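Local coordinates for protein PaiA Acetyltransferase (Thermoplasma acidophilum, PDB 3K9U) that transfers an acetyl group from acetyl-CoA to polyamines such as spermidine, which protects the cell against polyamine toxicity, at residues A[24-29]-A[131-136]; A[90-95]-A[105-110]. One frame throughout, in Å; residues are numbered along the deposited sequence.

Both contacts are buried and both border the same acetyl coenzyme A. Contact 1 lies farther from the centre of the chain. It joins the end of helix 13-27 to the start of helix 132-139, and the cofactor arm passes between them. Its chemistry is mixed: a capping asparagine, a threonine methyl, a tryptophan ring and a water. Contact 2 lies near the centre and packs strand 86-94 against helix 103-118 through leucines alone. There the polar bonds to the cofactor come from the backbone. The two contacts share no helix or strand, but Tyr-28 OH of contact 1 probably hydrogen-bonds Tyr-93 OH of contact 2.

Contact 1: A[24-29]-A[131-136]; sequences WKWTYA and NSVGFS. With ACO (acetyl coenzyme *a), chain G.
Asn-131 reaches across to Thr-27 at the place where the pantetheine arm of acetyl coenzyme A passes between two helices. Its CB points toward segment 24-29. CG stands anti to the backbone N (chi1 177°). The Thr-27 methyl packs against the amide, with CG2 3.5 Å from Asn-131 ND2. At the tip the amide splits its work. Asn-131 OD1 turns back to its own helix and accepts from Gly-134 N at 3.0 Å. That donor sits above the carbonyl plane, 56° out of it. Asn-131 ND2 donates to ACO O5P at 2.8 Å, nearly straight at 172°. The two bonds together fix the rotation of the amide. ND2 also has a weak bond to a water, which Tyr-28 OH holds more closely. Tyr-28 OH is also hydrogen-bonded to Tyr-93 OH.

The OD1 bond makes Asn-131 the N-cap of helix 132-139. In this GNAT fold the cofactor arm runs between that helix and the end of helix 13-27. Asn-131 therefore ties the helix start to the pantetheine amide.

Thr-27 meets the arm with both branches. Its CG2 lies 3.3 Å from ACO O5P. Thr-27 OG1 lies 3.1 Å from ACO C7P and bonds to Ser-23 O. Trp-26 extends its six-membered ring toward Val-133, with CH2 4.3 Å from Val-133 CG1. The pantetheine N8P lies at the edge of this ring, in its plane. The indole NE1 bonds Glu-97 O of the second subunit, so the ring is held from beyond this chain. Val-133 divides its methyls: CG1 touches the pantetheine hydroxyl OAP, while CG2 lies near the adenine. One turn on, Ser-136 OG accepts from ACO O2B of the ribose at 2.8 Å and donates to Ser-132 O.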
loop_
_atom_site.group_PDB
_atom_site.type_symbol
_atom_site.label_atom_id
_atom_site.label_comp_id
_atom_site.label_asym_id
_atom_site.label_seq_id
_atom_site.Cartn_x
_atom_site.Cartn_y
_atom_site.Cartn_z
ATOM N N TRP A 24 -5.235 5.313 -10.218
ATOM C CA TRP A 24 -4.607 5.238 -11.539
ATOM C C TRP A 24 -3.177 5.778 -11.458
ATOM O O TRP A 24 -2.268 5.189 -12.023
ATOM C CB TRP A 24 -5.418 6.020 -12.606
ATOM C CG TRP A 24 -6.242 5.160 -13.488
ATOM C CD1 TRP A 24 -7.383 4.487 -13.146
ATOM C CD2 TRP A 24 -5.984 4.841 -14.864
ATOM N NE1 TRP A 24 -7.848 3.760 -14.229
ATOM C CE2 TRP A 24 -7.003 3.961 -15.291
ATOM C CE3 TRP A 24 -4.978 5.202 -15.773
ATOM C CZ2 TRP A 24 -7.058 3.452 -16.606
ATOM C CZ3 TRP A 24 -5.021 4.686 -17.082
ATOM C CH2 TRP A 24 -6.053 3.827 -17.485
ATOM N N LYS A 25 -2.972 6.886 -10.746
ATOM C CA LYS A 25 -1.623 7.493 -10.691
ATOM C C LYS A 25 -0.634 6.558 -9.994
ATOM O O LYS A 25 0.561 6.482 -10.359
ATOM C CB LYS A 25 -1.631 8.855 -9.988
ATOM C CG LYS A 25 -2.271 9.989 -10.789
ATOM C CD LYS A 25 -2.183 11.264 -9.977
ATOM C CE LYS A 25 -2.571 12.488 -10.753
ATOM N NZ LYS A 25 -2.777 13.657 -9.828
ATOM N N TRP A 26 -1.137 5.860 -8.984
ATOM C CA TRP A 26 -0.319 4.919 -8.231
ATOM C C TRP A 26 -0.117 3.602 -9.014
ATOM O O TRP A 26 1.005 3.197 -9.200
ATOM C CB TRP A 26 -0.952 4.630 -6.885
ATOM C CG TRP A 26 -0.199 3.585 -6.068
ATOM C CD1 TRP A 26 0.962 3.777 -5.356
ATOM C CD2 TRP A 26 -0.557 2.207 -5.870
ATOM N NE1 TRP A 26 1.324 2.608 -4.713
ATOM C CE2 TRP A 26 0.427 1.629 -5.035
ATOM C CE3 TRP A 26 -1.626 1.411 -6.294
ATOM C CZ2 TRP A 26 0.364 0.310 -4.609
ATOM C CZ3 TRP A 26 -1.672 0.071 -5.879
ATOM C CH2 TRP A 26 -0.680 -0.449 -5.043
ATOM N N THR A 27 -1.194 2.968 -9.479
ATOM C CA THR A 27 -1.097 1.676 -10.183
ATOM C C THR A 27 -0.327 1.713 -11.497
ATOM O O THR A 27 0.339 0.771 -11.850
ATOM C CB THR A 27 -2.471 1.129 -10.581
ATOM O OG1 THR A 27 -3.420 1.350 -9.527
ATOM C CG2 THR A 27 -2.359 -0.376 -10.868
ATOM N N TYR A 28 -0.445 2.801 -12.247
ATOM C CA TYR A 28 0.167 2.852 -13.559
ATOM C C TYR A 28 1.430 3.725 -13.606
ATOM O O TYR A 28 1.905 4.087 -14.686
ATOM C CB TYR A 28 -0.888 3.300 -14.559
ATOM C CG TYR A 28 -2.072 2.339 -14.650
ATOM C CD1 TYR A 28 -1.956 1.146 -15.319
ATOM C CD2 TYR A 28 -3.316 2.663 -14.118
ATOM C CE1 TYR A 28 -3.025 0.256 -15.425
ATOM C CE2 TYR A 28 -4.406 1.771 -14.208
ATOM C CZ TYR A 28 -4.237 0.565 -14.869
ATOM O OH TYR A 28 -5.268 -0.333 -14.982
ATOM N N ALA A 29 1.975 4.058 -12.444
ATOM C CA ALA A 29 3.181 4.899 -12.395
ATOM C C ALA A 29 4.334 4.363 -13.270
ATOM O O ALA A 29 4.972 5.133 -14.004
ATOM C CB ALA A 29 3.685 5.119 -10.930
ATOM N N ASN A 131 0.943 -4.582 -14.902
ATOM C CA ASN A 131 0.283 -4.303 -13.638
ATOM C C ASN A 131 0.345 -5.601 -12.823
ATOM O O ASN A 131 -0.587 -6.406 -12.782
ATOM C CB ASN A 131 -1.146 -3.805 -13.830
ATOM C CG ASN A 131 -1.867 -3.573 -12.516
ATOM O OD1 ASN A 131 -1.260 -3.670 -11.453
ATOM N ND2 ASN A 131 -3.192 -3.302 -12.584
ATOM N N SER A 132 1.485 -5.767 -12.199
ATOM C CA SER A 132 1.792 -6.922 -11.346
ATOM C C SER A 132 0.819 -7.031 -10.154
ATOM O O SER A 132 0.448 -8.136 -9.741
ATOM C CB SER A 132 3.230 -6.746 -10.837
ATOM O OG SER A 132 3.754 -7.968 -10.411
ATOM N N VAL A 133 0.425 -5.883 -9.604
ATOM C CA VAL A 133 -0.511 -5.796 -8.458
ATOM C C VAL A 133 -1.892 -6.381 -8.803
ATOM O O VAL A 133 -2.379 -7.297 -8.165
ATOM C CB VAL A 133 -0.674 -4.291 -7.990
ATOM C CG1 VAL A 133 -1.729 -4.166 -6.897
ATOM C CG2 VAL A 133 0.723 -3.676 -7.510
ATOM N N GLY A 134 -2.513 -5.828 -9.827
ATOM C CA GLY A 134 -3.756 -6.370 -10.366
ATOM C C GLY A 134 -3.649 -7.791 -10.891
ATOM O O GLY A 134 -4.493 -8.618 -10.596
ATOM N N PHE A 135 -2.612 -8.081 -11.674
ATOM C CA PHE A 135 -2.516 -9.381 -12.369
ATOM C C PHE A 135 -2.409 -10.511 -11.360
ATOM O O PHE A 135 -3.081 -11.546 -11.511
ATOM C CB PHE A 135 -1.342 -9.437 -13.326
ATOM C CG PHE A 135 -1.175 -10.765 -14.013
ATOM C CD1 PHE A 135 -0.081 -11.551 -13.773
ATOM C CD2 PHE A 135 -2.103 -11.213 -14.906
ATOM C CE1 PHE A 135 0.074 -12.801 -14.417
ATOM C CE2 PHE A 135 -1.958 -12.432 -15.552
ATOM C CZ PHE A 135 -0.857 -13.226 -15.306
ATOM N N SER A 136 -1.597 -10.283 -10.322
ATOM C CA SER A 136 -1.372 -11.297 -9.276
ATOM C C SER A 136 -2.592 -11.413 -8.379
ATOM O O SER A 136 -2.907 -12.474 -7.927
ATOM C CB SER A 136 -0.102 -10.998 -8.479
ATOM O OG SER A 136 -0.190 -9.772 -7.793
HETATM N N1A ACO G . 1.387 -4.104 -3.439
HETATM C C2A ACO G . 1.648 -5.233 -4.142
HETATM N N3A ACO G . 0.721 -6.186 -4.347
HETATM C C4A ACO G . -0.538 -6.052 -3.894
HETATM C C5A ACO G . -0.853 -4.843 -3.137
HETATM C C6A ACO G . 0.199 -3.834 -2.935
HETATM N N6A ACO G . -0.020 -2.693 -2.236
HETATM N N7A ACO G . -2.124 -4.936 -2.789
HETATM C C8A ACO G . -2.584 -6.104 -3.264
HETATM N N9A ACO G . -1.650 -6.776 -3.952
HETATM C C1B ACO G . -1.872 -8.123 -4.572
HETATM C C2B ACO G . -0.883 -9.201 -4.124
HETATM O O2B ACO G . -0.743 -10.244 -5.124
HETATM C C3B ACO G . -1.509 -9.783 -2.890
HETATM O O3B ACO G . -1.051 -11.126 -2.644
HETATM P P3B ACO G . 0.201 -11.299 -1.608
HETATM O O7A ACO G . -0.455 -11.142 -0.296
HETATM O O8A ACO G . 1.159 -10.174 -1.980
HETATM O O9A ACO G . 0.669 -12.694 -1.987
HETATM C C4B ACO G . -2.999 -9.632 -3.138
HETATM O O4B ACO G . -3.141 -8.644 -4.168
HETATM C C5B ACO G . -3.778 -9.196 -1.916
HETATM O O5B ACO G . -5.177 -9.483 -2.052
HETATM P P1A ACO G . -6.295 -8.427 -1.570
HETATM O O1A ACO G . -5.920 -7.845 -0.214
HETATM O O2A ACO G . -7.662 -9.035 -1.735
HETATM O O3A ACO G . -6.072 -7.297 -2.715
HETATM P P2A ACO G . -6.706 -5.803 -2.625
HETATM O O4A ACO G . -5.531 -4.854 -2.578
HETATM O O5A ACO G . -7.812 -5.744 -1.578
HETATM O O6A ACO G . -7.409 -5.656 -4.042
HETATM C CBP ACO G . -6.706 -4.727 -6.125
HETATM C CCP ACO G . -6.725 -5.968 -5.251
HETATM C CDP ACO G . -6.054 -5.054 -7.454
HETATM C CEP ACO G . -8.162 -4.342 -6.378
HETATM C CAP ACO G . -5.975 -3.565 -5.412
HETATM O OAP ACO G . -4.649 -3.935 -5.013
HETATM C C9P ACO G . -5.894 -2.310 -6.235
HETATM O O9P ACO G . -6.849 -1.556 -6.275
HETATM N N8P ACO G . -4.780 -2.115 -6.899
HETATM C C7P ACO G . -4.554 -1.008 -7.801
HETATM C C6P ACO G . -5.510 -0.934 -8.981
HETATM C C5P ACO G . -5.526 -2.160 -9.870
HETATM O O5P ACO G . -4.504 -2.735 -10.215
HETATM N N4P ACO G . -6.729 -2.549 -10.302
HETATM C C3P ACO G . -6.893 -3.633 -11.267
HETATM C C2P ACO G . -6.915 -3.069 -12.680
HETATM S S1P ACO G . -7.388 -4.276 -13.881
HETATM C C ACO G . -9.053 -4.037 -14.071
HETATM O O ACO G . -9.575 -3.085 -13.503
HETATM C CH3 ACO G . -9.879 -4.956 -14.951
HETATM O O HOH W 1 -4.728 -3.081 -15.607
#

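Contact 2: A[90-95]-A[105-110]. With ACO (acetyl coenzyme *a), chain G.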
loop_
_atom_site.group_PDB
_atom_site.type_symbol
_atom_site.label_atom_id
_atom_site.label_comp_id
_atom_site.label_asym_id
_atom_site.label_seq_id
_atom_site.Cartn_x
_atom_site.Cartn_y
_atom_site.Cartn_z
ATOM N N LEU A 90 -14.946 -4.904 -15.729
ATOM C CA LEU A 90 -14.405 -3.779 -16.485
ATOM C C LEU A 90 -13.442 -2.975 -15.669
ATOM O O LEU A 90 -12.525 -2.412 -16.211
ATOM C CB LEU A 90 -15.508 -2.833 -16.969
ATOM C CG LEU A 90 -16.533 -3.424 -17.932
ATOM C CD1 LEU A 90 -17.734 -2.453 -18.030
ATOM C CD2 LEU A 90 -15.916 -3.720 -19.318
ATOM N N ARG A 91 -13.662 -2.922 -14.362
ATOM C CA ARG A 91 -13.066 -1.885 -13.518
ATOM C C ARG A 91 -12.998 -2.329 -12.049
ATOM O O ARG A 91 -14.014 -2.732 -11.484
ATOM C CB ARG A 91 -13.971 -0.648 -13.632
ATOM C CG ARG A 91 -13.281 0.626 -13.934
ATOM C CD ARG A 91 -13.905 1.435 -15.060
ATOM N NE ARG A 91 -15.333 1.784 -14.993
ATOM C CZ ARG A 91 -15.848 3.024 -14.935
ATOM N NH1 ARG A 91 -17.167 3.185 -14.988
ATOM N NH2 ARG A 91 -15.087 4.116 -14.795
ATOM N N LEU A 92 -11.823 -2.217 -11.432
ATOM C CA LEU A 92 -11.675 -2.464 -9.997
ATOM C C LEU A 92 -10.482 -1.724 -9.457
ATOM O O LEU A 92 -9.339 -2.081 -9.749
ATOM C CB LEU A 92 -11.508 -3.963 -9.721
ATOM C CG LEU A 92 -11.244 -4.444 -8.305
ATOM C CD1 LEU A 92 -12.307 -3.939 -7.414
ATOM C CD2 LEU A 92 -11.198 -5.967 -8.261
ATOM N N TYR A 93 -10.761 -0.709 -8.651
ATOM C CA TYR A 93 -9.736 0.202 -8.172
ATOM C C TYR A 93 -10.015 0.601 -6.725
ATOM O O TYR A 93 -11.138 0.957 -6.399
ATOM C CB TYR A 93 -9.683 1.466 -9.060
ATOM C CG TYR A 93 -9.181 1.206 -10.456
ATOM C CD1 TYR A 93 -7.820 1.132 -10.722
ATOM C CD2 TYR A 93 -10.066 0.990 -11.508
ATOM C CE1 TYR A 93 -7.350 0.867 -11.985
ATOM C CE2 TYR A 93 -9.603 0.724 -12.786
ATOM C CZ TYR A 93 -8.249 0.678 -13.020
ATOM O OH TYR A 93 -7.777 0.417 -14.281
ATOM N N LEU A 94 -8.979 0.540 -5.884
ATOM C CA LEU A 94 -9.004 1.049 -4.523
ATOM C C LEU A 94 -7.997 2.189 -4.390
ATOM O O LEU A 94 -6.992 2.221 -5.130
ATOM C CB LEU A 94 -8.555 -0.021 -3.546
ATOM C CG LEU A 94 -9.252 -1.372 -3.631
ATOM C CD1 LEU A 94 -8.676 -2.384 -2.566
ATOM C CD2 LEU A 94 -10.761 -1.170 -3.486
ATOM N N LYS A 95 -8.227 3.059 -3.398
ATOM C CA LYS A 95 -7.195 3.963 -2.908
ATOM C C LYS A 95 -5.987 3.146 -2.506
ATOM O O LYS A 95 -6.132 2.137 -1.810
ATOM C CB LYS A 95 -7.650 4.750 -1.681
ATOM C CG LYS A 95 -8.472 5.982 -1.949
ATOM C CD LYS A 95 -8.641 6.856 -0.636
ATOM C CE LYS A 95 -7.498 7.911 -0.345
ATOM N NZ LYS A 95 -6.519 7.566 0.783
ATOM N N LYS A 105 -10.902 -8.228 -2.693
ATOM C CA LYS A 105 -11.490 -9.538 -2.657
ATOM C C LYS A 105 -12.954 -9.434 -2.268
ATOM O O LYS A 105 -13.782 -10.164 -2.805
ATOM C CB LYS A 105 -10.754 -10.410 -1.656
ATOM C CG LYS A 105 -11.070 -11.917 -1.719
ATOM C CD LYS A 105 -10.089 -12.659 -0.768
ATOM C CE LYS A 105 -10.030 -14.170 -0.977
ATOM N NZ LYS A 105 -9.418 -14.485 -2.276
ATOM N N THR A 106 -13.273 -8.531 -1.345
ATOM C CA THR A 106 -14.641 -8.368 -0.889
ATOM C C THR A 106 -15.533 -7.829 -1.985
ATOM O O THR A 106 -16.629 -8.321 -2.178
ATOM C CB THR A 106 -14.712 -7.456 0.319
ATOM O OG1 THR A 106 -13.858 -7.991 1.326
ATOM C CG2 THR A 106 -16.150 -7.360 0.871
ATOM N N LEU A 107 -15.038 -6.845 -2.731
ATOM C CA LEU A 107 -15.763 -6.330 -3.883
ATOM C C LEU A 107 -16.004 -7.449 -4.899
ATOM O O LEU A 107 -17.135 -7.663 -5.326
ATOM C CB LEU A 107 -15.015 -5.150 -4.540
ATOM C CG LEU A 107 -15.242 -3.800 -3.871
ATOM C CD1 LEU A 107 -14.187 -2.765 -4.295
ATOM C CD2 LEU A 107 -16.620 -3.291 -4.161
ATOM N N LEU A 108 -14.954 -8.194 -5.247
ATOM C CA LEU A 108 -15.102 -9.348 -6.147
ATOM C C LEU A 108 -16.098 -10.377 -5.640
ATOM O O LEU A 108 -16.920 -10.902 -6.416
ATOM C CB LEU A 108 -13.769 -10.041 -6.362
ATOM C CG LEU A 108 -13.729 -11.162 -7.408
ATOM C CD1 LEU A 108 -14.137 -10.658 -8.829
ATOM C CD2 LEU A 108 -12.328 -11.778 -7.429
ATOM N N LEU A 109 -16.050 -10.671 -4.346
ATOM C CA LEU A 109 -16.970 -11.666 -3.793
ATOM C C LEU A 109 -18.442 -11.218 -3.833
ATOM O O LEU A 109 -19.331 -12.044 -4.054
ATOM C CB LEU A 109 -16.550 -12.102 -2.395
ATOM C CG LEU A 109 -15.337 -13.070 -2.399
ATOM C CD1 LEU A 109 -14.736 -13.220 -0.994
ATOM C CD2 LEU A 109 -15.739 -14.456 -2.993
ATOM N N GLU A 110 -18.686 -9.918 -3.669
ATOM C CA GLU A 110 -20.046 -9.390 -3.746
ATOM C C GLU A 110 -20.558 -9.471 -5.167
ATOM O O GLU A 110 -21.697 -9.873 -5.407
ATOM C CB GLU A 110 -20.116 -7.936 -3.258
ATOM C CG GLU A 110 -20.077 -7.808 -1.752
ATOM C CD GLU A 110 -21.255 -8.517 -1.091
ATOM O OE1 GLU A 110 -22.436 -8.217 -1.413
ATOM O OE2 GLU A 110 -20.984 -9.393 -0.266
HETATM N N1A ACO G . 1.387 -4.104 -3.439
HETATM C C2A ACO G . 1.648 -5.233 -4.142
HETATM N N3A ACO G . 0.721 -6.186 -4.347
HETATM C C4A ACO G . -0.538 -6.052 -3.894
HETATM C C5A ACO G . -0.853 -4.843 -3.137
HETATM C C6A ACO G . 0.199 -3.834 -2.935
HETATM N N6A ACO G . -0.020 -2.693 -2.236
HETATM N N7A ACO G . -2.124 -4.936 -2.789
HETATM C C8A ACO G . -2.584 -6.104 -3.264
HETATM N N9A ACO G . -1.650 -6.776 -3.952
HETATM C C1B ACO G . -1.872 -8.123 -4.572
HETATM C C2B ACO G . -0.883 -9.201 -4.124
HETATM O O2B ACO G . -0.743 -10.244 -5.124
HETATM C C3B ACO G . -1.509 -9.783 -2.890
HETATM O O3B ACO G . -1.051 -11.126 -2.644
HETATM P P3B ACO G . 0.201 -11.299 -1.608
HETATM O O7A ACO G . -0.455 -11.142 -0.296
HETATM O O8A ACO G . 1.159 -10.174 -1.980
HETATM O O9A ACO G . 0.669 -12.694 -1.987
HETATM C C4B ACO G . -2.999 -9.632 -3.138
HETATM O O4B ACO G . -3.141 -8.644 -4.168
HETATM C C5B ACO G . -3.778 -9.196 -1.916
HETATM O O5B ACO G . -5.177 -9.483 -2.052
HETATM P P1A ACO G . -6.295 -8.427 -1.570
HETATM O O1A ACO G . -5.920 -7.845 -0.214
HETATM O O2A ACO G . -7.662 -9.035 -1.735
HETATM O O3A ACO G . -6.072 -7.297 -2.715
HETATM P P2A ACO G . -6.706 -5.803 -2.625
HETATM O O4A ACO G . -5.531 -4.854 -2.578
HETATM O O5A ACO G . -7.812 -5.744 -1.578
HETATM O O6A ACO G . -7.409 -5.656 -4.042
HETATM C CBP ACO G . -6.706 -4.727 -6.125
HETATM C CCP ACO G . -6.725 -5.968 -5.251
HETATM C CDP ACO G . -6.054 -5.054 -7.454
HETATM C CEP ACO G . -8.162 -4.342 -6.378
HETATM C CAP ACO G . -5.975 -3.565 -5.412
HETATM O OAP ACO G . -4.649 -3.935 -5.013
HETATM C C9P ACO G . -5.894 -2.310 -6.235
HETATM O O9P ACO G . -6.849 -1.556 -6.275
HETATM N N8P ACO G . -4.780 -2.115 -6.899
HETATM C C7P ACO G . -4.554 -1.008 -7.801
HETATM C C6P ACO G . -5.510 -0.934 -8.981
HETATM C C5P ACO G . -5.526 -2.160 -9.870
HETATM O O5P ACO G . -4.504 -2.735 -10.215
HETATM N N4P ACO G . -6.729 -2.549 -10.302
HETATM C C3P ACO G . -6.893 -3.633 -11.267
HETATM C C2P ACO G . -6.915 -3.069 -12.680
HETATM S S1P ACO G . -7.388 -4.276 -13.881
HETATM C C ACO G . -9.053 -4.037 -14.071
HETATM O O ACO G . -9.575 -3.085 -13.503
HETATM C CH3 ACO G . -9.879 -4.956 -14.951
#
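Leu-107 meets two leucines of strand 86-94 chiefly through its CD1 methyl. Leu-107 CD1 lies 3.8 Å from Leu-92 CD1 and 3.9 Å from Leu-94 CD2. Leu-92 points toward the helix, and its side chain runs at a slant to that of Leu-107. The Leu-94 and Leu-107 chains run antiparallel as they pass. In Leu-94, chi1 of -52° places CG, and chi2 of 180° then sends CD1 to the pyrophosphate of the cofactor and CD2 to the helix.

Leu-92 and Leu-94 also pack on acetyl coenzyme A. Leu-92 CG lies 3.6 Å from the pantetheine methyl CEP. Tyr-93 points away from the helix, and its CD1 comes 3.6 Å from ACO C6P.

The polar contacts are made by backbone. Leu-92 O accepts from ACO N4P at 2.7 Å, and Leu-94 N donates to ACO O9P at 3.0 Å. The pantetheine thus pairs with the strand edge much as another strand would. Leu-92 N makes a weak bond to the acetyl oxygen, and Lys-105 N a weak one to phosphate oxygen O2A.

At Leu-90 and Arg-91 the strand carries a classic beta bulge opposite Glu-79 of strand 73-83. Helix 103-118 is the crossover of the beta-alpha-beta unit from strand 86-94 to strand 122-128. It lies over the sheet, where Leu-107 also touches Ile-78, Ala-68 and Ile-5 of strands 73-83, 63-70 and 3-7.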